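Local structure of hypothetical protein Atu1826 (Agrobacterium tumefaciens, 2I3D) at residues Q76-T81 with R231-E236; P154-Y159 with N188-K193. The protein is of unknown function but is probably an alpha/beta hydrolase, related to the S15 family of X-Pro dipeptidyl-peptidases. One frame throughout, in Å; residues are numbered along the deposited sequence. Where two conformers were deposited one is given.

Contact 1. Residues Q76-T81 with R231-E236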
ATOM      1  N   GLN B  76      16.618   5.128   7.064  1.00 17.95           N
ATOM      2  CA  GLN B  76      16.899   4.629   8.418  0.70 20.53           C
ATOM      3  C   GLN B  76      18.197   3.839   8.408  1.00 20.15           C
ATOM      4  O   GLN B  76      19.138   4.083   9.177  1.00 20.63           O
ATOM      5  CB  GLN B  76      15.759   3.684   8.885  0.70 20.74           C
ATOM      6  CG  GLN B  76      15.999   3.117  10.304  0.70 22.94           C
ATOM      7  CD  GLN B  76      14.833   2.325  10.880  0.70 22.92           C
ATOM      8  OE1 GLN B  76      13.737   2.264  10.324  0.70 23.55           O
ATOM      9  NE2 GLN B  76      15.079   1.714  12.033  0.70 26.40           N
ATOM     10  N   LYS B  77      18.233   2.848   7.523  1.00 20.53           N
ATOM     11  CA  LYS B  77      19.384   1.955   7.439  1.00 22.30           C
ATOM     12  C   LYS B  77      20.667   2.678   7.047  1.00 21.48           C
ATOM     13  O   LYS B  77      21.741   2.164   7.350  1.00 22.68           O
ATOM     14  CB  LYS B  77      19.162   0.841   6.424  1.00 21.64           C
ATOM     15  CG  LYS B  77      18.117  -0.197   6.748  1.00 26.25           C
ATOM     16  CD  LYS B  77      18.120  -1.253   5.585  1.00 27.28           C
ATOM     17  CE  LYS B  77      17.729  -0.592   4.232  1.00 31.19           C
ATOM     18  NZ  LYS B  77      18.362  -1.142   2.979  1.00 32.61           N
ATOM     19  N   ARG B  78      20.568   3.820   6.352  1.00 20.43           N
ATOM     20  CA  ARG B  78      21.760   4.583   5.948  1.00 20.53           C
ATOM     21  C   ARG B  78      22.165   5.692   6.960  1.00 20.95           C
ATOM     22  O   ARG B  78      22.959   6.597   6.634  1.00 21.99           O
ATOM     23  CB  ARG B  78      21.604   5.140   4.528  1.00 20.59           C
ATOM     24  CG  ARG B  78      21.544   4.066   3.451  1.00 21.61           C
ATOM     25  CD  ARG B  78      22.682   3.069   3.537  1.00 25.75           C
ATOM     26  NE  ARG B  78      22.664   2.180   2.376  1.00 30.09           N
ATOM     27  CZ  ARG B  78      22.088   0.976   2.315  1.00 32.17           C
ATOM     28  NH1 ARG B  78      21.487   0.458   3.380  1.00 34.68           N
ATOM     29  NH2 ARG B  78      22.123   0.280   1.169  1.00 32.61           N
ATOM     30  N   GLY B  79      21.616   5.612   8.173  1.00 19.96           N
ATOM     31  CA  GLY B  79      22.005   6.505   9.282  1.00 20.75           C
ATOM     32  C   GLY B  79      21.302   7.844   9.367  1.00 20.95           C
ATOM     33  O   GLY B  79      21.716   8.720  10.139  1.00 21.15           O
ATOM     34  N   PHE B  80      20.238   8.031   8.588  1.00 19.26           N
ATOM     35  CA  PHE B  80      19.479   9.279   8.652  1.00 19.42           C
ATOM     36  C   PHE B  80      18.543   9.285   9.872  1.00 19.25           C
ATOM     37  O   PHE B  80      17.996   8.248  10.270  1.00 19.09           O
ATOM     38  CB  PHE B  80      18.576   9.442   7.413  1.00 18.62           C
ATOM     39  CG  PHE B  80      19.298   9.898   6.157  1.00 18.13           C
ATOM     40  CD1 PHE B  80      20.183   9.046   5.509  1.00 18.77           C
ATOM     41  CD2 PHE B  80      19.052  11.165   5.615  1.00 18.55           C
ATOM     42  CE1 PHE B  80      20.842   9.460   4.339  1.00 17.71           C
ATOM     43  CE2 PHE B  80      19.707  11.596   4.461  1.00 17.78           C
ATOM     44  CZ  PHE B  80      20.588  10.736   3.809  1.00 17.62           C
ATOM     45  N   THR B  81      18.343  10.458  10.462  1.00 18.78           N
ATOM     46  CA  THR B  81      17.202  10.665  11.360  1.00 19.56           C
ATOM     47  C   THR B  81      15.989  10.751  10.434  1.00 18.18           C
ATOM     48  O   THR B  81      15.958  11.588   9.527  1.00 19.14           O
ATOM     49  CB  THR B  81      17.368  11.970  12.155  1.00 19.15           C
ATOM     50  OG1 THR B  81      18.397  11.760  13.132  1.00 21.16           O
ATOM     51  CG2 THR B  81      16.052  12.404  12.829  1.00 19.06           C
ATOM     52  N   ARG B 231      25.102   5.728  -4.143  1.00 10.92           N
ATOM     53  CA  ARG B 231      25.993   6.509  -5.001  1.00 11.11           C
ATOM     54  C   ARG B 231      26.116   7.960  -4.535  1.00 11.68           C
ATOM     55  O   ARG B 231      27.233   8.512  -4.455  1.00 12.90           O
ATOM     56  CB  ARG B 231      25.588   6.386  -6.469  1.00 11.98           C
ATOM     57  CG  ARG B 231      25.927   4.990  -6.999  1.00 10.97           C
ATOM     58  CD  ARG B 231      25.457   4.774  -8.444  1.00 13.29           C
ATOM     59  NE  ARG B 231      26.275   5.485  -9.438  1.00 11.89           N
ATOM     60  CZ  ARG B 231      25.963   5.535 -10.725  1.00 14.46           C
ATOM     61  NH1 ARG B 231      24.868   4.862 -11.189  1.00 14.64           N
ATOM     62  NH2 ARG B 231      26.783   6.189 -11.566  1.00 11.35           N
ATOM     63  N   ARG B 232      24.988   8.574  -4.166  1.00 10.88           N
ATOM     64  CA  ARG B 232      25.031   9.979  -3.703  1.00  9.96           C
ATOM     65  C   ARG B 232      25.850  10.055  -2.420  1.00 11.28           C
ATOM     66  O   ARG B 232      26.624  10.994  -2.266  1.00 13.40           O
ATOM     67  CB  ARG B 232      23.590  10.505  -3.485  1.00 10.60           C
ATOM     68  CG  ARG B 232      22.836  10.840  -4.785  1.00 10.56           C
ATOM     69  CD  ARG B 232      23.299  12.168  -5.389  1.00 11.89           C
ATOM     70  NE  ARG B 232      23.291  13.297  -4.432  1.00 13.29           N
ATOM     71  CZ  ARG B 232      22.261  14.147  -4.255  1.00 12.70           C
ATOM     72  NH1 ARG B 232      21.104  13.986  -4.906  1.00 11.93           N
ATOM     73  NH2 ARG B 232      22.369  15.144  -3.389  1.00 12.83           N
ATOM     74  N   LEU B 233      25.686   9.106  -1.486  1.00 12.06           N
ATOM     75  CA  LEU B 233      26.509   9.163  -0.252  1.00 12.84           C
ATOM     76  C   LEU B 233      28.000   8.969  -0.525  1.00 14.09           C
ATOM     77  O   LEU B 233      28.839   9.348   0.309  1.00 15.96           O
ATOM     78  CB  LEU B 233      26.004   8.118   0.735  1.00 14.12           C
ATOM     79  CG  LEU B 233      24.599   8.459   1.249  1.00 15.12           C
ATOM     80  CD1 LEU B 233      24.054   7.299   2.082  1.00 16.26           C
ATOM     81  CD2 LEU B 233      24.586   9.788   2.033  1.00 18.45           C
ATOM     82  N   ASN B 234      28.308   8.390  -1.676  1.00 13.85           N
ATOM     83  CA  ASN B 234      29.701   8.194  -2.165  1.00 14.26           C
ATOM     84  C   ASN B 234      30.236   9.428  -2.893  1.00 14.51           C
ATOM     85  O   ASN B 234      31.362   9.428  -3.399  1.00 15.89           O
ATOM     86  CB  ASN B 234      29.803   6.934  -3.055  1.00 15.44           C
ATOM     87  CG  ASN B 234      31.272   6.530  -3.308  1.00 17.69           C
ATOM     88  OD1 ASN B 234      32.091   6.549  -2.373  1.00 19.92           O
ATOM     89  ND2 ASN B 234      31.610   6.205  -4.550  1.00 17.12           N
ATOM     90  N   GLY B 235      29.425  10.482  -2.923  1.00 12.88           N
ATOM     91  CA  GLY B 235      29.763  11.761  -3.633  1.00 13.26           C
ATOM     92  C   GLY B 235      29.592  11.697  -5.164  1.00 13.04           C
ATOM     93  O   GLY B 235      30.121  12.556  -5.903  1.00 15.49           O
ATOM     94  N   GLU B 236      28.847  10.716  -5.658  1.00 10.79           N
ATOM     95  CA  GLU B 236      28.516  10.674  -7.095  1.00 11.13           C
ATOM     96  C   GLU B 236      27.191  11.377  -7.456  1.00 11.89           C
ATOM     97  O   GLU B 236      26.400  11.759  -6.579  1.00 12.16           O
ATOM     98  CB  GLU B 236      28.361   9.207  -7.538  1.00 11.10           C
ATOM     99  CG  GLU B 236      29.647   8.361  -7.337  1.00 11.98           C
ATOM    100  CD  GLU B 236      29.390   6.897  -7.541  1.00 12.17           C
ATOM    101  OE1 GLU B 236      28.832   6.533  -8.604  1.00 12.63           O
ATOM    102  OE2 GLU B 236      29.748   6.104  -6.656  1.00 17.34           O
TER

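Contact 2. Residues P154-Y159 with N188-K193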
ATOM      1  N   PRO B 154       5.902  10.997  -9.896  1.00  9.69           N
ATOM      2  CA  PRO B 154       5.330  12.357  -9.852  1.00 10.19           C
ATOM      3  C   PRO B 154       4.225  12.522 -10.933  1.00 10.97           C
ATOM      4  O   PRO B 154       4.227  11.758 -11.927  1.00 11.06           O
ATOM      5  CB  PRO B 154       6.545  13.230 -10.174  1.00 11.44           C
ATOM      6  CG  PRO B 154       7.355  12.400 -11.148  1.00 11.25           C
ATOM      7  CD  PRO B 154       7.225  10.959 -10.551  1.00  9.52           C
ATOM      8  N   GLN B 155       3.290  13.484 -10.765  1.00 11.22           N
ATOM      9  CA  GLN B 155       2.120  13.551 -11.634  1.00 11.15           C
ATOM     10  C   GLN B 155       2.070  14.963 -12.205  1.00 10.45           C
ATOM     11  O   GLN B 155       1.217  15.768 -11.830  1.00 10.18           O
ATOM     12  CB  GLN B 155       0.831  13.313 -10.829  1.00 11.76           C
ATOM     13  CG  GLN B 155       0.767  12.004 -10.066  1.00 12.91           C
ATOM     14  CD  GLN B 155      -0.196  12.158  -8.904  1.00 14.31           C
ATOM     15  OE1 GLN B 155      -1.355  11.670  -8.917  1.00 17.53           O
ATOM     16  NE2 GLN B 155       0.277  12.854  -7.886  1.00 12.01           N
ATOM     17  N   PRO B 156       3.004  15.295 -13.105  1.00 10.91           N
ATOM     18  CA  PRO B 156       3.030  16.701 -13.599  1.00 11.07           C
ATOM     19  C   PRO B 156       1.902  17.072 -14.598  1.00 10.94           C
ATOM     20  O   PRO B 156       1.797  18.250 -14.999  1.00 11.36           O
ATOM     21  CB  PRO B 156       4.375  16.798 -14.333  1.00 11.19           C
ATOM     22  CG  PRO B 156       4.726  15.317 -14.747  1.00 12.82           C
ATOM     23  CD  PRO B 156       4.089  14.449 -13.652  1.00 11.98           C
ATOM     24  N   ASN B 157       1.091  16.088 -14.986  1.00 11.39           N
ATOM     25  CA  ASN B 157      -0.117  16.320 -15.755  1.00 13.64           C
ATOM     26  C   ASN B 157      -1.302  16.689 -14.846  1.00 12.84           C
ATOM     27  O   ASN B 157      -2.286  17.227 -15.330  1.00 14.12           O
ATOM     28  CB  ASN B 157      -0.466  15.065 -16.621  1.00 13.42           C
ATOM     29  CG  ASN B 157      -0.620  13.760 -15.789  1.00 16.82           C
ATOM     30  OD1 ASN B 157      -0.027  13.607 -14.730  1.00 18.40           O
ATOM     31  ND2 ASN B 157      -1.483  12.821 -16.279  1.00 18.04           N
ATOM     32  N   THR B 158      -1.200  16.384 -13.542  1.00 11.54           N
ATOM     33  CA  THR B 158      -2.296  16.616 -12.578  1.00 13.32           C
ATOM     34  C   THR B 158      -1.997  17.761 -11.611  1.00 12.91           C
ATOM     35  O   THR B 158      -2.925  18.490 -11.177  1.00 13.36           O
ATOM     36  CB  THR B 158      -2.506  15.321 -11.730  1.00 13.80           C
ATOM     37  OG1 THR B 158      -2.732  14.209 -12.604  1.00 16.90           O
ATOM     38  CG2 THR B 158      -3.658  15.504 -10.725  1.00 16.13           C
ATOM     39  N   TYR B 159      -0.726  17.876 -11.226  1.00 11.66           N
ATOM     40  CA  TYR B 159      -0.279  18.917 -10.286  1.00 11.38           C
ATOM     41  C   TYR B 159       0.778  19.741 -11.000  1.00 12.23           C
ATOM     42  O   TYR B 159       1.515  19.217 -11.854  1.00 11.84           O
ATOM     43  CB  TYR B 159       0.300  18.307  -9.006  1.00 12.74           C
ATOM     44  CG  TYR B 159      -0.766  17.521  -8.266  1.00 13.63           C
ATOM     45  CD1 TYR B 159      -1.853  18.175  -7.672  1.00 13.88           C
ATOM     46  CD2 TYR B 159      -0.688  16.143  -8.136  1.00 15.62           C
ATOM     47  CE1 TYR B 159      -2.824  17.488  -6.989  1.00 15.01           C
ATOM     48  CE2 TYR B 159      -1.695  15.430  -7.452  1.00 16.19           C
ATOM     49  CZ  TYR B 159      -2.756  16.117  -6.914  1.00 15.07           C
ATOM     50  OH  TYR B 159      -3.720  15.418  -6.222  1.00 17.55           O
ATOM     51  N   ASN B 188       8.376  12.565 -18.681  1.00 11.88           N
ATOM     52  CA  ASN B 188       9.555  12.900 -19.486  1.00 12.42           C
ATOM     53  C   ASN B 188       9.646  14.393 -19.744  1.00 12.30           C
ATOM     54  O   ASN B 188      10.732  14.986 -19.692  1.00 12.84           O
ATOM     55  CB  ASN B 188       9.509  12.188 -20.842  1.00 13.06           C
ATOM     56  CG  ASN B 188       9.830  10.719 -20.736  1.00 17.69           C
ATOM     57  OD1 ASN B 188      10.345  10.266 -19.698  1.00 21.28           O
ATOM     58  ND2 ASN B 188       9.507   9.950 -21.791  1.00 22.39           N
ATOM     59  N   GLY B 189       8.487  15.011 -19.934  1.00 12.36           N
ATOM     60  CA  GLY B 189       8.441  16.459 -20.197  1.00 12.42           C
ATOM     61  C   GLY B 189       8.908  17.253 -18.989  1.00 12.55           C
ATOM     62  O   GLY B 189       9.636  18.251 -19.129  1.00 13.82           O
ATOM     63  N   LEU B 190       8.498  16.829 -17.779  1.00 11.35           N
ATOM     64  CA  LEU B 190       8.973  17.505 -16.564  1.00 12.72           C
ATOM     65  C   LEU B 190      10.512  17.301 -16.430  1.00 12.43           C
ATOM     66  O   LEU B 190      11.265  18.243 -16.172  1.00 13.20           O
ATOM     67  CB  LEU B 190       8.314  16.901 -15.320  1.00 12.87           C
ATOM     68  CG  LEU B 190       8.947  17.219 -13.951  1.00 13.67           C
ATOM     69  CD1 LEU B 190       8.925  18.710 -13.662  1.00 14.11           C
ATOM     70  CD2 LEU B 190       8.280  16.403 -12.789  1.00 13.29           C
ATOM     71  N   VAL B 191      10.965  16.059 -16.632  1.00 12.20           N
ATOM     72  CA  VAL B 191      12.393  15.770 -16.515  1.00 13.47           C
ATOM     73  C   VAL B 191      13.193  16.582 -17.542  1.00 14.11           C
ATOM     74  O   VAL B 191      14.202  17.173 -17.188  1.00 14.88           O
ATOM     75  CB  VAL B 191      12.670  14.305 -16.654  1.00 13.48           C
ATOM     76  CG1 VAL B 191      14.183  14.024 -16.663  1.00 15.89           C
ATOM     77  CG2 VAL B 191      12.023  13.567 -15.470  1.00 13.28           C
ATOM     78  N   GLU B 192      12.727  16.629 -18.797  1.00 13.68           N
ATOM     79  CA  GLU B 192      13.427  17.419 -19.830  0.70 15.26           C
ATOM     80  C   GLU B 192      13.536  18.891 -19.425  1.00 15.45           C
ATOM     81  O   GLU B 192      14.598  19.529 -19.642  1.00 16.51           O
ATOM     82  CB  GLU B 192      12.742  17.291 -21.190  0.70 16.51           C
ATOM     83  CG  GLU B 192      12.965  15.953 -21.863  0.70 19.55           C
ATOM     84  CD  GLU B 192      14.405  15.744 -22.320  0.70 22.40           C
ATOM     85  OE1 GLU B 192      14.926  16.536 -23.138  0.70 26.52           O
ATOM     86  OE2 GLU B 192      15.020  14.793 -21.844  0.70 24.98           O
ATOM     87  N   LYS B 193      12.468  19.451 -18.850  1.00 14.60           N
ATOM     88  CA  LYS B 193      12.515  20.836 -18.352  1.00 15.35           C
ATOM     89  C   LYS B 193      13.593  20.995 -17.269  1.00 14.74           C
ATOM     90  O   LYS B 193      14.430  21.884 -17.332  1.00 16.55           O
ATOM     91  CB  LYS B 193      11.113  21.263 -17.852  1.00 16.07           C
ATOM     92  CG  LYS B 193      11.035  22.527 -17.025  1.00 18.56           C
ATOM     93  CD  LYS B 193      11.356  23.710 -17.890  1.00 23.01           C
ATOM     94  CE  LYS B 193      11.296  24.986 -17.069  1.00 27.12           C
ATOM     95  NZ  LYS B 193      11.838  26.157 -17.824  1.00 29.94           N
TER

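Contact 1. Residues Q76-T81 with R231-E236
Leu233 reaches from the C-terminal end of helix 218-233 across to Arg78 and Phe80, so the last turn of this helix meets the turn that follows helix 66-77 in an alpha/beta-hydrolase fold. The touch is apolar and light: CD1 of Leu233 lies 4.1 Å from CB of Arg78, while its other methyl, CD2, approaches CE1 of Phe80 obliquely at 4.4 Å. One leucine thus spreads its branches over two neighbours. The Phe80 ring is also held by edge-to-face contacts with Phe75 and Trp125. Arg78 offers the stem of its side chain to the leucine; a turn about CB-CG (chi2 -51°) then bends the chain, and its guanidinium forms salt bridges with Asp230 and Glu226 of helix 218-233. Both helices close with a Schellman motif, Gly79 and Gly235 supplying the positive phi. Gly79 N bonds to Gln76 O at 3.1 Å, and Gly235 N likewise to Arg232 O at 2.9 Å. Glu236 then folds back beside the helix end, its carboxylate oxygens taking separate donors. Arg231 NE meets Glu236 OE1 in a salt bridge of 2.9 Å from above the carboxylate plane; Asn234 ND2 reaches Glu236 OE2 at 2.8 Å on the anti side, nearly straight at 175°.

Contact 2. Residues P154-Y159 with N188-K193
Pro156 and Leu190 set their side chains at about a right angle, the proline ring of the loop after strand 146-152 meeting the base of the leucine on helix 184-195. The ring uses two atoms for this: Pro156 CG lies 4.0 Å and Pro156 CB 4.1 Å from Leu190 CB. Leu190 directs its branch past that ring, with CG anti to the backbone N (chi1 164°), and CD2 then comes within 4.4 Å of CG of Pro154. The two prolines therefore receive different parts of one side chain, Pro156 the stem and Pro154 a methyl. Pro154 also rests on Val187 of the same helix and on Ile173 of strand 171-176, which ties the loop to the sheet as well as to the helix. Between the prolines, Gln155 points away from the helix and touches Ser130 and His212, residues consistent with the nucleophile and histidine of a hydrolase triad. Gln155 O accepts from both Thr158 N (3.0 Å) and Tyr159 N (2.9 Å), bonds that hold the turn of the loop. No hydrogen bond links the two segments, so the contact between them rests on apolar burial, with two proline rings packed against one leucine.

Overall arrangement
Contacts 1 and 2 lie in separate regions of one alpha/beta fold, their centres 26 Å apart and their nearest atoms about 14 Å apart. They are nested along the chain: 76-81 comes first, both segments of contact 2 follow, and 231-236 closes the outer loop. Contact 1 joins the end of helix 218-233 to the turn after helix 66-77, bringing together parts of the chain 150 residues apart. The segments of contact 2, the loop after strand 146-152 and helix 184-195, are 29 residues apart. The shared element is the central mixed sheet, to which strands 81-85, 146-152 and 171-176 all belong. Contact 2 lies near Ser130, His212 and Asp179, whose geometry is consistent with a catalytic triad.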